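Long-range contact in ABC transporter binding protein AcbH (Actinoplanes, PDB 3OO8), which serves as the extracellular solute receptor of an ABC transporter, binding beta-D-galactopyranose for uptake: residues A[155-167]-A[279-291]. The protein carries 2 engineered substitutions. Sequence-based numbering, arbitrary orientation.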
ATOM      1  N   GLY A 155       7.559 -26.284  15.637  1.00 20.87           N
ATOM      2  CA  GLY A 155       6.582 -27.018  14.849  1.00 21.28           C
ATOM      3  C   GLY A 155       5.358 -26.199  14.453  1.00 22.07           C
ATOM      4  O   GLY A 155       4.246 -26.717  14.478  1.00 22.18           O
ATOM      5  N   TYR A 156       5.568 -24.930  14.104  1.00 18.81           N
ATOM      6  CA  TYR A 156       4.482 -24.060  13.633  1.00 17.65           C
ATOM      7  C   TYR A 156       4.413 -24.134  12.117  1.00 16.71           C
ATOM      8  O   TYR A 156       5.447 -24.003  11.444  1.00 18.61           O
ATOM      9  CB  TYR A 156       4.745 -22.603  14.007  1.00 14.22           C
ATOM     10  CG  TYR A 156       4.857 -22.327  15.497  1.00 16.92           C
ATOM     11  CD1 TYR A 156       4.181 -23.125  16.411  1.00 17.60           C
ATOM     12  CD2 TYR A 156       5.520 -21.207  15.960  1.00 16.36           C
ATOM     13  CE1 TYR A 156       4.254 -22.872  17.766  1.00 17.00           C
ATOM     14  CE2 TYR A 156       5.609 -20.934  17.327  1.00 19.70           C
ATOM     15  CZ  TYR A 156       4.953 -21.771  18.211  1.00 16.26           C
ATOM     16  OH  TYR A 156       4.995 -21.531  19.572  1.00 21.86           O
ATOM     17  N   GLU A 157       3.210 -24.363  11.609  1.00 14.74           N
ATOM     18  CA  GLU A 157       2.957 -24.398  10.158  1.00 16.27           C
ATOM     19  C   GLU A 157       2.304 -23.089   9.722  1.00 15.55           C
ATOM     20  O   GLU A 157       1.548 -22.472  10.469  1.00 18.72           O
ATOM     21  CB  GLU A 157       2.031 -25.565   9.794  1.00 16.39           C
ATOM     22  CG  GLU A 157       2.539 -26.939  10.220  1.00 19.49           C
ATOM     23  CD  GLU A 157       3.857 -27.331   9.568  1.00 26.02           C
ATOM     24  OE1 GLU A 157       4.173 -26.846   8.461  1.00 26.17           O
ATOM     25  OE2 GLU A 157       4.594 -28.147  10.163  1.00 27.33           O
ATOM     26  N   VAL A 158       2.649 -22.649   8.513  1.00 16.10           N
ATOM     27  CA  VAL A 158       2.024 -21.464   7.906  1.00 16.22           C
ATOM     28  C   VAL A 158       0.531 -21.707   7.703  1.00 17.11           C
ATOM     29  O   VAL A 158       0.144 -22.676   7.043  1.00 16.78           O
ATOM     30  CB  VAL A 158       2.708 -21.111   6.568  1.00 16.71           C
ATOM     31  CG1 VAL A 158       1.868 -20.043   5.844  1.00 18.97           C
ATOM     32  CG2 VAL A 158       4.130 -20.638   6.816  1.00 21.74           C
ATOM     33  N   PRO A 159      -0.321 -20.824   8.262  1.00 16.50           N
ATOM     34  CA  PRO A 159      -1.768 -21.039   8.203  1.00 14.53           C
ATOM     35  C   PRO A 159      -2.395 -20.444   6.936  1.00 15.88           C
ATOM     36  O   PRO A 159      -2.178 -19.262   6.621  1.00 17.39           O
ATOM     37  CB  PRO A 159      -2.270 -20.333   9.465  1.00 15.16           C
ATOM     38  CG  PRO A 159      -1.293 -19.195   9.647  1.00 12.79           C
ATOM     39  CD  PRO A 159       0.036 -19.658   9.097  1.00 15.72           C
ATOM     40  N   ALA A 160      -3.143 -21.275   6.214  1.00 14.90           N
ATOM     41  CA  ALA A 160      -3.867 -20.787   5.038  1.00 15.45           C
ATOM     42  C   ALA A 160      -5.229 -20.207   5.386  1.00 16.07           C
ATOM     43  O   ALA A 160      -5.780 -19.397   4.607  1.00 15.62           O
ATOM     44  CB  ALA A 160      -4.035 -21.890   4.017  1.00 16.95           C
ATOM     45  N   SER A 161      -5.810 -20.674   6.487  1.00 13.95           N
ATOM     46  CA  SER A 161      -7.157 -20.293   6.889  1.00 14.61           C
ATOM     47  C   SER A 161      -7.193 -19.600   8.236  1.00 14.53           C
ATOM     48  O   SER A 161      -6.281 -19.762   9.050  1.00 13.71           O
ATOM     49  CB  SER A 161      -8.015 -21.555   7.025  1.00 17.34           C
ATOM     50  OG  SER A 161      -7.474 -22.357   8.075  1.00 16.44           O
ATOM     51  N   TRP A 162      -8.277 -18.873   8.494  1.00 13.60           N
ATOM     52  CA  TRP A 162      -8.482 -18.242   9.781  1.00 13.32           C
ATOM     53  C   TRP A 162      -8.487 -19.299  10.876  1.00 14.11           C
ATOM     54  O   TRP A 162      -7.913 -19.081  11.934  1.00 15.25           O
ATOM     55  CB  TRP A 162      -9.815 -17.516   9.787  1.00 14.63           C
ATOM     56  CG  TRP A 162     -10.180 -16.835  11.060  1.00 14.51           C
ATOM     57  CD1 TRP A 162     -11.042 -17.284  12.026  1.00 14.17           C
ATOM     58  CD2 TRP A 162      -9.715 -15.555  11.512  1.00 14.71           C
ATOM     59  NE1 TRP A 162     -11.145 -16.367  13.031  1.00 13.56           N
ATOM     60  CE2 TRP A 162     -10.341 -15.298  12.753  1.00 13.55           C
ATOM     61  CE3 TRP A 162      -8.831 -14.608  10.989  1.00 15.28           C
ATOM     62  CZ2 TRP A 162     -10.125 -14.126  13.480  1.00 14.71           C
ATOM     63  CZ3 TRP A 162      -8.610 -13.423  11.707  1.00 13.84           C
ATOM     64  CH2 TRP A 162      -9.253 -13.200  12.955  1.00 12.93           C
ATOM     65  N   GLU A 163      -9.092 -20.462  10.622  1.00 16.87           N
ATOM     66  CA  GLU A 163      -9.140 -21.463  11.702  1.00 15.86           C
ATOM     67  C   GLU A 163      -7.737 -21.914  12.062  1.00 15.19           C
ATOM     68  O   GLU A 163      -7.436 -22.067  13.252  1.00 16.50           O
ATOM     69  CB  GLU A 163     -10.059 -22.662  11.364  1.00 17.99           C
ATOM     70  CG  GLU A 163      -9.555 -23.597  10.254  1.00 20.36           C
ATOM     71  CD  GLU A 163      -8.549 -24.668  10.734  1.00 27.73           C
ATOM     72  OE1 GLU A 163      -7.974 -25.396   9.880  1.00 27.95           O
ATOM     73  OE2 GLU A 163      -8.328 -24.789  11.964  1.00 27.94           O
ATOM     74  N   ALA A 164      -6.867 -22.096  11.070  1.00 14.94           N
ATOM     75  CA  ALA A 164      -5.498 -22.566  11.358  1.00 15.59           C
ATOM     76  C   ALA A 164      -4.722 -21.440  12.039  1.00 16.64           C
ATOM     77  O   ALA A 164      -3.912 -21.674  12.949  1.00 17.77           O
ATOM     78  CB  ALA A 164      -4.812 -23.020  10.089  1.00 13.45           C
ATOM     79  N   PHE A 165      -5.035 -20.209  11.646  1.00 14.23           N
ATOM     80  CA  PHE A 165      -4.399 -19.004  12.193  1.00 15.15           C
ATOM     81  C   PHE A 165      -4.683 -18.847  13.691  1.00 15.06           C
ATOM     82  O   PHE A 165      -3.779 -18.586  14.494  1.00 16.10           O
ATOM     83  CB  PHE A 165      -4.917 -17.813  11.387  1.00 14.00           C
ATOM     84  CG  PHE A 165      -4.252 -16.492  11.705  1.00 14.04           C
ATOM     85  CD1 PHE A 165      -2.870 -16.338  11.587  1.00 14.48           C
ATOM     86  CD2 PHE A 165      -5.014 -15.388  12.059  1.00 18.30           C
ATOM     87  CE1 PHE A 165      -2.275 -15.131  11.831  1.00 12.15           C
ATOM     88  CE2 PHE A 165      -4.414 -14.156  12.331  1.00 18.81           C
ATOM     89  CZ  PHE A 165      -3.033 -14.028  12.203  1.00 13.67           C
ATOM     90  N   ILE A 166      -5.940 -19.050  14.070  1.00 15.82           N
ATOM     91  CA  ILE A 166      -6.354 -18.899  15.447  1.00 15.55           C
ATOM     92  C   ILE A 166      -5.758 -20.064  16.216  1.00 16.17           C
ATOM     93  O   ILE A 166      -5.278 -19.884  17.343  1.00 17.95           O
ATOM     94  CB  ILE A 166      -7.869 -18.802  15.580  1.00 16.18           C
ATOM     95  CG1 ILE A 166      -8.350 -17.497  14.939  1.00 15.36           C
ATOM     96  CG2 ILE A 166      -8.321 -18.912  17.052  1.00 16.47           C
ATOM     97  CD1 ILE A 166      -7.751 -16.226  15.529  1.00 15.50           C
ATOM     98  N   ALA A 167      -5.753 -21.241  15.606  1.00 16.42           N
ATOM     99  CA  ALA A 167      -5.193 -22.419  16.296  1.00 17.24           C
ATOM    100  C   ALA A 167      -3.695 -22.209  16.572  1.00 19.82           C
ATOM    101  O   ALA A 167      -3.175 -22.587  17.647  1.00 19.34           O
ATOM    102  CB  ALA A 167      -5.437 -23.700  15.462  1.00 19.71           C
ATOM    103  N   LEU A 279      13.982 -13.844   8.489  1.00 16.43           N
ATOM    104  CA  LEU A 279      12.656 -13.240   8.324  1.00 15.01           C
ATOM    105  C   LEU A 279      11.922 -13.787   7.091  1.00 13.77           C
ATOM    106  O   LEU A 279      12.517 -13.911   6.018  1.00 16.30           O
ATOM    107  CB  LEU A 279      12.810 -11.719   8.199  1.00 15.21           C
ATOM    108  CG  LEU A 279      11.485 -10.942   8.208  1.00 15.07           C
ATOM    109  CD1 LEU A 279      10.742 -11.195   9.501  1.00 18.20           C
ATOM    110  CD2 LEU A 279      11.774  -9.475   8.048  1.00 16.61           C
ATOM    111  N   ASP A 280      10.648 -14.143   7.255  1.00 13.96           N
ATOM    112  CA  ASP A 280       9.817 -14.553   6.130  1.00 15.30           C
ATOM    113  C   ASP A 280       8.430 -13.974   6.395  1.00 14.43           C
ATOM    114  O   ASP A 280       8.191 -13.272   7.404  1.00 12.63           O
ATOM    115  CB  ASP A 280       9.762 -16.089   6.058  1.00 15.95           C
ATOM    116  CG  ASP A 280       9.484 -16.630   4.665  1.00 20.09           C
ATOM    117  OD1 ASP A 280       8.917 -15.935   3.804  1.00 18.05           O
ATOM    118  OD2 ASP A 280       9.841 -17.813   4.425  1.00 25.38           O
ATOM    119  N   PHE A 281       7.503 -14.238   5.485  1.00 13.17           N
ATOM    120  CA  PHE A 281       6.130 -13.795   5.725  1.00 11.68           C
ATOM    121  C   PHE A 281       5.143 -14.692   5.046  1.00  9.95           C
ATOM    122  O   PHE A 281       5.510 -15.523   4.206  1.00 11.03           O
ATOM    123  CB  PHE A 281       5.881 -12.356   5.251  1.00 12.27           C
ATOM    124  CG  PHE A 281       6.013 -12.153   3.751  1.00 11.06           C
ATOM    125  CD1 PHE A 281       4.924 -12.367   2.916  1.00 11.59           C
ATOM    126  CD2 PHE A 281       7.196 -11.636   3.208  1.00 14.04           C
ATOM    127  CE1 PHE A 281       5.014 -12.141   1.541  1.00 14.21           C
ATOM    128  CE2 PHE A 281       7.293 -11.396   1.845  1.00 16.75           C
ATOM    129  CZ  PHE A 281       6.225 -11.646   1.005  1.00 14.52           C
ATOM    130  N   PHE A 282       3.899 -14.601   5.504  1.00 10.88           N
ATOM    131  CA  PHE A 282       2.789 -15.231   4.796  1.00 10.86           C
ATOM    132  C   PHE A 282       1.672 -14.214   4.631  1.00 10.31           C
ATOM    133  O   PHE A 282       1.590 -13.255   5.386  1.00 10.71           O
ATOM    134  CB  PHE A 282       2.323 -16.550   5.449  1.00 13.37           C
ATOM    135  CG  PHE A 282       1.901 -16.428   6.915  1.00 10.51           C
ATOM    136  CD1 PHE A 282       0.616 -15.994   7.231  1.00 11.29           C
ATOM    137  CD2 PHE A 282       2.769 -16.758   7.941  1.00 15.07           C
ATOM    138  CE1 PHE A 282       0.196 -15.890   8.525  1.00 14.43           C
ATOM    139  CE2 PHE A 282       2.354 -16.636   9.253  1.00 12.78           C
ATOM    140  CZ  PHE A 282       1.058 -16.206   9.546  1.00 12.05           C
ATOM    141  N   VAL A 283       0.845 -14.366   3.587  1.00 10.03           N
ATOM    142  CA  VAL A 283      -0.278 -13.447   3.460  1.00  9.96           C
ATOM    143  C   VAL A 283      -1.326 -13.687   4.545  1.00  9.71           C
ATOM    144  O   VAL A 283      -1.489 -14.801   5.062  1.00 11.37           O
ATOM    145  CB  VAL A 283      -0.899 -13.486   2.033  1.00  8.03           C
ATOM    146  CG1 VAL A 283       0.206 -13.280   1.031  1.00 11.85           C
ATOM    147  CG2 VAL A 283      -1.627 -14.806   1.735  1.00 10.05           C
ATOM    148  N   PHE A 284      -2.055 -12.633   4.893  1.00 10.08           N
ATOM    149  CA  PHE A 284      -3.074 -12.809   5.922  1.00  9.88           C
ATOM    150  C   PHE A 284      -4.014 -13.947   5.524  1.00 11.43           C
ATOM    151  O   PHE A 284      -4.440 -14.020   4.351  1.00 11.09           O
ATOM    152  CB  PHE A 284      -3.851 -11.515   6.107  1.00 10.13           C
ATOM    153  CG  PHE A 284      -4.603 -11.440   7.422  1.00 11.94           C
ATOM    154  CD1 PHE A 284      -4.000 -10.830   8.522  1.00 11.68           C
ATOM    155  CD2 PHE A 284      -5.895 -11.942   7.550  1.00 11.12           C
ATOM    156  CE1 PHE A 284      -4.659 -10.714   9.749  1.00 13.49           C
ATOM    157  CE2 PHE A 284      -6.580 -11.830   8.767  1.00 12.78           C
ATOM    158  CZ  PHE A 284      -5.955 -11.238   9.871  1.00 12.75           C
ATOM    159  N   PRO A 285      -4.354 -14.851   6.462  1.00  9.83           N
ATOM    160  CA  PRO A 285      -5.166 -16.035   6.094  1.00 12.05           C
ATOM    161  C   PRO A 285      -6.565 -15.732   5.558  1.00 12.00           C
ATOM    162  O   PRO A 285      -7.096 -14.643   5.764  1.00 11.56           O
ATOM    163  CB  PRO A 285      -5.252 -16.823   7.407  1.00 14.91           C
ATOM    164  CG  PRO A 285      -3.938 -16.465   8.078  1.00 20.44           C
ATOM    165  CD  PRO A 285      -3.871 -14.967   7.861  1.00 10.34           C
ATOM    166  N   ALA A 286      -7.144 -16.713   4.870  1.00 13.50           N
ATOM    167  CA  ALA A 286      -8.479 -16.572   4.276  1.00 13.40           C
ATOM    168  C   ALA A 286      -9.520 -16.657   5.386  1.00 15.30           C
ATOM    169  O   ALA A 286      -9.380 -17.468   6.338  1.00 14.84           O
ATOM    170  CB  ALA A 286      -8.702 -17.675   3.290  1.00 13.09           C
ATOM    171  N   ILE A 287     -10.542 -15.803   5.299  1.00 12.54           N
ATOM    172  CA  ILE A 287     -11.671 -15.870   6.207  1.00 11.94           C
ATOM    173  C   ILE A 287     -12.915 -16.316   5.447  1.00 13.59           C
ATOM    174  O   ILE A 287     -13.530 -17.316   5.779  1.00 14.84           O
ATOM    175  CB  ILE A 287     -11.935 -14.516   6.896  1.00 11.76           C
ATOM    176  CG1 ILE A 287     -10.726 -14.121   7.754  1.00 13.18           C
ATOM    177  CG2 ILE A 287     -13.236 -14.596   7.728  1.00 12.64           C
ATOM    178  CD1 ILE A 287     -10.821 -12.722   8.399  1.00 11.62           C
ATOM    179  N   ASN A 288     -13.284 -15.556   4.416  1.00 15.25           N
ATOM    180  CA  ASN A 288     -14.489 -15.853   3.626  1.00 13.94           C
ATOM    181  C   ASN A 288     -13.975 -16.387   2.305  1.00 14.39           C
ATOM    182  O   ASN A 288     -13.362 -15.679   1.514  1.00 14.52           O
ATOM    183  CB  ASN A 288     -15.363 -14.592   3.483  1.00 13.45           C
ATOM    184  CG  ASN A 288     -16.498 -14.758   2.494  1.00 11.78           C
ATOM    185  OD1 ASN A 288     -16.633 -15.800   1.860  1.00 11.85           O
ATOM    186  ND2 ASN A 288     -17.331 -13.731   2.377  1.00 16.34           N
ATOM    187  N   PRO A 289     -14.145 -17.692   2.086  1.00 12.48           N
ATOM    188  CA  PRO A 289     -13.565 -18.270   0.901  1.00 14.40           C
ATOM    189  C   PRO A 289     -14.009 -17.609  -0.415  1.00 14.12           C
ATOM    190  O   PRO A 289     -13.352 -17.775  -1.426  1.00 14.61           O
ATOM    191  CB  PRO A 289     -13.952 -19.752   1.011  1.00 15.32           C
ATOM    192  CG  PRO A 289     -14.154 -19.976   2.496  1.00 15.46           C
ATOM    193  CD  PRO A 289     -14.777 -18.691   2.972  1.00 14.54           C
ATOM    194  N   GLN A 290     -15.088 -16.839  -0.405  1.00 12.91           N
ATOM    195  CA  GLN A 290     -15.464 -16.135  -1.632  1.00 11.59           C
ATOM    196  C   GLN A 290     -14.336 -15.204  -2.079  1.00 12.21           C
ATOM    197  O   GLN A 290     -14.124 -15.003  -3.281  1.00 13.82           O
ATOM    198  CB  GLN A 290     -16.737 -15.312  -1.402  1.00 14.63           C
ATOM    199  CG  GLN A 290     -17.253 -14.576  -2.624  1.00 18.80           C
ATOM    200  CD  GLN A 290     -18.578 -13.884  -2.350  1.00 22.64           C
ATOM    201  OE1 GLN A 290     -19.159 -14.032  -1.272  1.00 32.72           O
ATOM    202  NE2 GLN A 290     -19.025 -13.069  -3.293  1.00 27.50           N
ATOM    203  N   TYR A 291     -13.611 -14.652  -1.114  1.00 12.30           N
ATOM    204  CA  TYR A 291     -12.538 -13.690  -1.405  1.00 11.59           C
ATOM    205  C   TYR A 291     -11.135 -14.238  -1.184  1.00 14.25           C
ATOM    206  O   TYR A 291     -10.153 -13.517  -1.370  1.00 13.01           O
ATOM    207  CB  TYR A 291     -12.747 -12.419  -0.583  1.00 13.26           C
ATOM    208  CG  TYR A 291     -14.134 -11.840  -0.835  1.00 10.36           C
ATOM    209  CD1 TYR A 291     -14.522 -11.454  -2.115  1.00 12.38           C
ATOM    210  CD2 TYR A 291     -15.044 -11.729   0.209  1.00 10.52           C
ATOM    211  CE1 TYR A 291     -15.788 -10.984  -2.337  1.00 14.42           C
ATOM    212  CE2 TYR A 291     -16.314 -11.244  -0.004  1.00 10.74           C
ATOM    213  CZ  TYR A 291     -16.671 -10.887  -1.292  1.00 11.53           C
ATOM    214  OH  TYR A 291     -17.952 -10.405  -1.498  1.00 16.79           O
TER
HETATM  215  O   HOH W   1      -2.065 -17.439   4.633  1.00 18.90           O
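An isolated parallel beta bridge between Ser161 and Ala286 joins the start of helix 162-174 to the chain leaving strand 279-282, in one lobe of this class 2 solute-binding fold. Ala286 supplies both of its bonds: its N donates to Ala160 O at 3.0 Å and its O accepts from Trp162 N at 2.8 Å. Ser161, at the N-cap, accepts from Ala164 N with its OG, a short polar side chain suited to capping an amide of the helix's first turn. One water donates to both Pro159 O and Val283 O, linking the backbones.

Prolines suit the apolar layer because their rigid rings offer CH groups to aromatic faces. Pro285 CD sits over the centre of the Phe165 ring, 4.1 Å from its centroid, and Pro159 CD lies over a face of Phe282, 3.7 Å from that centroid. Phe282 holds CG between its backbone N and carbonyl carbon (chi1 57°), which lifts the ring against Pro159, while Val158 CG1 packs on its CB at 3.5 Å. Phe165 CE1 comes to the edge of the Phe282 ring, 4.2 Å from its CZ. Cut back to an alanine, Phe282 would probably leave Pro159 CD without its aromatic face and open a gap beside Phe165 CE1. Phe284 sets CZ against Phe165 CE2, the planes inclined at 58°, packs edge-to-face with Phe261, and has its side chain about 8 Å from that of the galactose-binding Trp142. Trp162, its NE1 bonded to Glu231, receives Ile287 CD1 at CE3 and brings its edge atom CZ3 to 3.9 Å from Phe284 CZ.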